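Local atomic coordinates of factor essential for expression of methicillin resistance (Staphylococcus aureus, PDB entry 1LRZ), a protein that catalyses the addition of glycines 2 and 3 to the pentaglycine interpeptide bridge of staphylococcal peptidoglycan, using glycyl-tRNA as the donor. Residues Lys192-Ser197 and Leu201-Ser206; Lys223-Arg228 and Tyr327-Thr332. All blocks are in the same frame, centred on the assembly; numbering follows the deposited sequence.

In the fold
Both contacts pack short helices against one mixed sheet of FemA, with their centres about 10 Å apart. In chain order interaction 1 closes first: the edge strand 192-195 turns into helix 201-207. After an unmodelled stretch, 209-220, helix 222-232 follows, and interaction 2 sets it against strand 325-332, which lies further inside the same sheet. Strands 236-244 and 310-320 lie between the two strands involved, and the long helices 245-272 and 277-307 are inserted along the chain between the two segments of interaction 2. The helices touch each other directly, with Leu201 and Phe204 packing on Tyr225, so the two helices pack side by side against the same sheet.

Interaction 1 (Lys192-Ser197 and Leu201-Ser206); sequences KVRFLS and LPIFRS
Two flat groups mark this contact, the guanidinium of Arg194 and the ring of Phe204. The guanidinium meets Ile203 obliquely, its NH1 lying 3.7 Å from Ile203 CD1, and the two side chains cross at about a right angle. Phe204 touches the strand side through its CB, which stands 4.1 Å from Leu196 CD1, while the ring leads off to meet Phe317 and to form an edge-to-face pair with Tyr225. Leu196 is the apolar bridge: its CD1 also approaches Ile203 CB at 4.0 Å, so a single methyl sits against two successive residues of the helix. Leu196 directs its CB toward the helix, and CG, anti to the carbonyl carbon (chi1 -54°), carries CD1 up to it; the side chain is buried there. Arg194 gets to Ile203 by reach instead, its chain extended from CG to NE until NH1 at its charged end reaches the methyl. That charge is held by acids beyond the two segments: NE pairs with Glu310 and NH2 with Glu200, an arrangement that should fix the guanidinium where Ile203 meets it. Where the chain turns back, Ser197 O comes to 3.4 Å from Leu201 N, but the angle is too poor for a hydrogen bond. The whole is a tight strand-to-helix connection at the border of the sheet. Strand 192-195 is the outermost strand on its side, hydrogen-bonded to strand 236-244 and backed by helix 341-355 through Val193 and Phe195; helix 201-207 rests on strand 310-320 through Ile203 and Phe204, and on helix 222-232 through Leu201.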
# COMPACT_ATOMS: atom_id res chain seq x y z
N LYS A 192 18.06 0.49 9.61
CA LYS A 192 17.54 -0.88 9.64
C LYS A 192 16.02 -0.88 9.64
O LYS A 192 15.39 0.14 9.91
CB LYS A 192 18.07 -1.62 10.88
CG LYS A 192 19.59 -1.78 10.84
CD LYS A 192 20.18 -2.43 12.09
CE LYS A 192 21.70 -2.54 11.92
NZ LYS A 192 22.42 -3.12 13.09
N VAL A 193 15.42 -2.02 9.32
CA VAL A 193 13.97 -2.13 9.30
C VAL A 193 13.52 -3.35 10.11
O VAL A 193 14.05 -4.45 9.95
CB VAL A 193 13.44 -2.27 7.85
CG1 VAL A 193 11.93 -2.56 7.85
CG2 VAL A 193 13.73 -0.99 7.07
N ARG A 194 12.57 -3.13 11.01
CA ARG A 194 12.02 -4.21 11.81
C ARG A 194 10.51 -4.09 11.72
O ARG A 194 9.98 -3.05 11.31
CB ARG A 194 12.48 -4.13 13.28
CG ARG A 194 11.97 -2.95 14.10
CD ARG A 194 12.78 -2.88 15.40
NE ARG A 194 12.41 -1.78 16.29
CZ ARG A 194 11.36 -1.80 17.09
NH1 ARG A 194 11.10 -0.75 17.87
NH2 ARG A 194 10.56 -2.86 17.12
N PHE A 195 9.81 -5.15 12.10
CA PHE A 195 8.37 -5.14 12.04
C PHE A 195 7.78 -5.03 13.44
O PHE A 195 8.08 -5.84 14.32
CB PHE A 195 7.87 -6.39 11.33
CG PHE A 195 8.41 -6.53 9.94
CD1 PHE A 195 9.52 -7.33 9.69
CD2 PHE A 195 7.82 -5.85 8.88
CE1 PHE A 195 10.04 -7.45 8.40
CE2 PHE A 195 8.33 -5.96 7.58
CZ PHE A 195 9.44 -6.76 7.34
N LEU A 196 6.92 -4.03 13.61
CA LEU A 196 6.29 -3.74 14.88
C LEU A 196 5.10 -4.64 15.22
O LEU A 196 4.31 -5.01 14.33
CB LEU A 196 5.83 -2.28 14.91
CG LEU A 196 6.89 -1.22 14.61
CD1 LEU A 196 6.26 0.18 14.75
CD2 LEU A 196 8.05 -1.37 15.56
N SER A 197 4.97 -4.96 16.50
CA SER A 197 3.87 -5.78 17.00
C SER A 197 2.87 -4.79 17.57
O SER A 197 3.13 -3.59 17.58
CB SER A 197 4.33 -6.72 18.12
OG SER A 197 5.56 -7.36 17.79
N LEU A 201 2.67 -0.37 18.43
CA LEU A 201 1.86 0.35 17.46
C LEU A 201 1.95 1.86 17.67
O LEU A 201 1.86 2.63 16.70
CB LEU A 201 0.41 -0.14 17.53
CG LEU A 201 -0.48 0.19 16.32
CD1 LEU A 201 0.23 -0.17 15.02
CD2 LEU A 201 -1.79 -0.57 16.45
N PRO A 202 2.12 2.32 18.92
CA PRO A 202 2.22 3.78 19.11
C PRO A 202 3.42 4.43 18.41
O PRO A 202 3.39 5.62 18.10
CB PRO A 202 2.24 3.94 20.63
CG PRO A 202 2.72 2.60 21.13
CD PRO A 202 2.02 1.63 20.21
N ILE A 203 4.48 3.65 18.17
CA ILE A 203 5.65 4.18 17.47
C ILE A 203 5.19 4.55 16.06
O ILE A 203 5.50 5.62 15.56
CB ILE A 203 6.79 3.14 17.33
CG1 ILE A 203 7.33 2.75 18.71
CG2 ILE A 203 7.92 3.72 16.48
CD1 ILE A 203 8.50 1.78 18.65
N PHE A 204 4.44 3.64 15.43
CA PHE A 204 3.92 3.88 14.09
C PHE A 204 2.98 5.08 14.13
O PHE A 204 3.03 5.96 13.26
CB PHE A 204 3.14 2.65 13.59
CG PHE A 204 2.21 2.95 12.45
CD1 PHE A 204 2.71 3.16 11.16
CD2 PHE A 204 0.83 3.07 12.66
CE1 PHE A 204 1.86 3.50 10.10
CE2 PHE A 204 -0.04 3.40 11.61
CZ PHE A 204 0.48 3.61 10.33
N ARG A 205 2.14 5.11 15.15
CA ARG A 205 1.17 6.19 15.33
C ARG A 205 1.83 7.56 15.45
O ARG A 205 1.25 8.57 15.03
CB ARG A 205 0.34 5.92 16.59
CG ARG A 205 -0.50 4.65 16.50
CD ARG A 205 -1.97 4.99 16.38
NE ARG A 205 -2.24 5.88 15.27
CZ ARG A 205 -3.40 6.51 15.07
NH1 ARG A 205 -4.40 6.35 15.92
NH2 ARG A 205 -3.58 7.28 14.00
N SER A 206 3.03 7.60 16.01
CA SER A 206 3.74 8.87 16.17
C SER A 206 4.02 9.53 14.82
O SER A 206 4.13 10.76 14.74
CB SER A 206 5.06 8.67 16.91
OG SER A 206 6.02 8.06 16.07

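Interaction 2 (Lys223-Arg228 and Tyr327-Thr332); sequences KFYYNR and YYAGGT
Phe224 and Tyr328 meet because each has its CG anti to its own backbone N (chi1 170° and -174°), which sends the two rings toward one another from opposite directions, one off the helix and one off the strand. Tyr225, the next helix residue, turns the other way, with CG beside the backbone N, and its ring end swings in toward Ala329. The Phe224 and Tyr328 rings are near parallel, their planes 19° apart, yet so slid past each other that they barely overlap, the centroids lying 5.6 Å apart. Contact is therefore made between their outer atoms: Phe224 CZ lies 3.5 Å from Tyr328 CE2, and the same CZ is 3.4 Å from Tyr328 OH. Beside this pair, Tyr225 OH comes to 3.6 Å from Ala329 CB, and the methyl sits at the edge of the tyrosine ring, near its plane. Two side chains of helix 222-232 thus touch successive strand residues. Both of those residues face Phe317 on the neighbouring strand 310-320, and both make backbone hydrogen bonds with it, a classic beta bulge. An extra residue at a bulge breaks the usual alternation of sides, and here Tyr328 and Ala329 both direct their CB toward the helix. The helix backbone stays well clear of the strand, with 10.0 Å between Tyr225 CA and Ala329 CA, so side chains alone span the gap. Within the helix, Phe224 CD2 lies over the centre of one face of the Tyr225 ring. That ring also makes an edge-to-face pair with Phe317, while Tyr328 meets the ring of Phe319.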
# COMPACT_ATOMS: atom_id res chain seq x y z
N LYS A 223 -8.05 2.77 17.06
CA LYS A 223 -8.51 1.39 17.08
C LYS A 223 -8.53 0.77 15.68
O LYS A 223 -8.49 -0.46 15.53
CB LYS A 223 -9.89 1.32 17.73
CG LYS A 223 -9.87 1.80 19.18
CD LYS A 223 -11.20 1.57 19.88
CE LYS A 223 -11.13 2.01 21.34
NZ LYS A 223 -12.41 1.77 22.07
N PHE A 224 -8.59 1.62 14.66
CA PHE A 224 -8.59 1.16 13.28
C PHE A 224 -7.37 0.27 13.03
O PHE A 224 -7.50 -0.86 12.54
CB PHE A 224 -8.52 2.37 12.34
CG PHE A 224 -8.28 2.01 10.89
CD1 PHE A 224 -9.34 1.82 10.02
CD2 PHE A 224 -6.98 1.85 10.41
CE1 PHE A 224 -9.11 1.48 8.68
CE2 PHE A 224 -6.74 1.50 9.08
CZ PHE A 224 -7.81 1.32 8.21
N TYR A 225 -6.20 0.78 13.38
CA TYR A 225 -4.96 0.04 13.18
C TYR A 225 -4.83 -1.17 14.08
O TYR A 225 -4.41 -2.24 13.65
CB TYR A 225 -3.76 0.97 13.38
CG TYR A 225 -3.67 2.04 12.32
CD1 TYR A 225 -3.95 3.37 12.63
CD2 TYR A 225 -3.33 1.73 11.00
CE1 TYR A 225 -3.90 4.36 11.66
CE2 TYR A 225 -3.27 2.71 10.02
CZ TYR A 225 -3.56 4.03 10.36
OH TYR A 225 -3.51 5.02 9.40
N TYR A 226 -5.20 -1.01 15.35
CA TYR A 226 -5.12 -2.12 16.27
C TYR A 226 -5.95 -3.30 15.76
O TYR A 226 -5.48 -4.45 15.74
CB TYR A 226 -5.59 -1.69 17.66
CG TYR A 226 -5.68 -2.84 18.64
CD1 TYR A 226 -4.55 -3.29 19.32
CD2 TYR A 226 -6.89 -3.49 18.88
CE1 TYR A 226 -4.62 -4.36 20.21
CE2 TYR A 226 -6.98 -4.56 19.76
CZ TYR A 226 -5.84 -4.99 20.43
OH TYR A 226 -5.91 -6.06 21.30
N ASN A 227 -7.19 -3.03 15.34
CA ASN A 227 -8.05 -4.12 14.88
C ASN A 227 -7.52 -4.81 13.62
O ASN A 227 -7.70 -6.02 13.47
CB ASN A 227 -9.48 -3.63 14.64
CG ASN A 227 -10.22 -3.35 15.94
OD1 ASN A 227 -9.91 -3.94 16.98
ND2 ASN A 227 -11.22 -2.47 15.89
N ARG A 228 -6.87 -4.06 12.74
CA ARG A 228 -6.33 -4.64 11.51
C ARG A 228 -5.21 -5.61 11.91
O ARG A 228 -5.13 -6.73 11.40
CB ARG A 228 -5.79 -3.55 10.59
CG ARG A 228 -6.81 -2.50 10.17
CD ARG A 228 -7.93 -3.15 9.40
NE ARG A 228 -8.95 -2.21 8.95
CZ ARG A 228 -9.78 -1.53 9.74
NH1 ARG A 228 -9.71 -1.66 11.06
NH2 ARG A 228 -10.71 -0.77 9.20
N TYR A 327 0.64 -0.39 0.21
CA TYR A 327 1.20 0.60 1.12
C TYR A 327 -0.03 1.44 1.51
O TYR A 327 -0.42 2.38 0.80
CB TYR A 327 2.22 1.47 0.39
CG TYR A 327 2.66 2.69 1.17
CD1 TYR A 327 3.04 2.59 2.51
CD2 TYR A 327 2.74 3.94 0.55
CE1 TYR A 327 3.48 3.71 3.22
CE2 TYR A 327 3.19 5.06 1.25
CZ TYR A 327 3.56 4.94 2.58
OH TYR A 327 3.99 6.05 3.28
N TYR A 328 -0.66 1.08 2.62
CA TYR A 328 -1.88 1.75 3.06
C TYR A 328 -1.69 3.12 3.70
O TYR A 328 -2.38 4.08 3.34
CB TYR A 328 -2.66 0.85 4.01
CG TYR A 328 -4.00 1.43 4.39
CD1 TYR A 328 -5.03 1.50 3.46
CD2 TYR A 328 -4.21 1.96 5.66
CE1 TYR A 328 -6.26 2.09 3.78
CE2 TYR A 328 -5.43 2.57 5.99
CZ TYR A 328 -6.45 2.63 5.05
OH TYR A 328 -7.64 3.24 5.37
N ALA A 329 -0.75 3.22 4.63
CA ALA A 329 -0.51 4.46 5.33
C ALA A 329 0.92 4.47 5.83
O ALA A 329 1.52 3.42 6.06
CB ALA A 329 -1.47 4.59 6.51
N GLY A 330 1.48 5.67 5.99
CA GLY A 330 2.84 5.77 6.46
C GLY A 330 3.23 7.20 6.77
O GLY A 330 2.50 8.14 6.45
N GLY A 331 4.39 7.35 7.39
CA GLY A 331 4.87 8.67 7.73
C GLY A 331 6.37 8.64 7.96
O GLY A 331 6.94 7.57 8.24
N THR A 332 7.00 9.80 7.83
CA THR A 332 8.44 9.92 8.01
C THR A 332 8.77 11.17 8.84
O THR A 332 8.16 12.21 8.67
CB THR A 332 9.15 10.00 6.65
OG1 THR A 332 8.94 8.77 5.95
CG2 THR A 332 10.65 10.24 6.82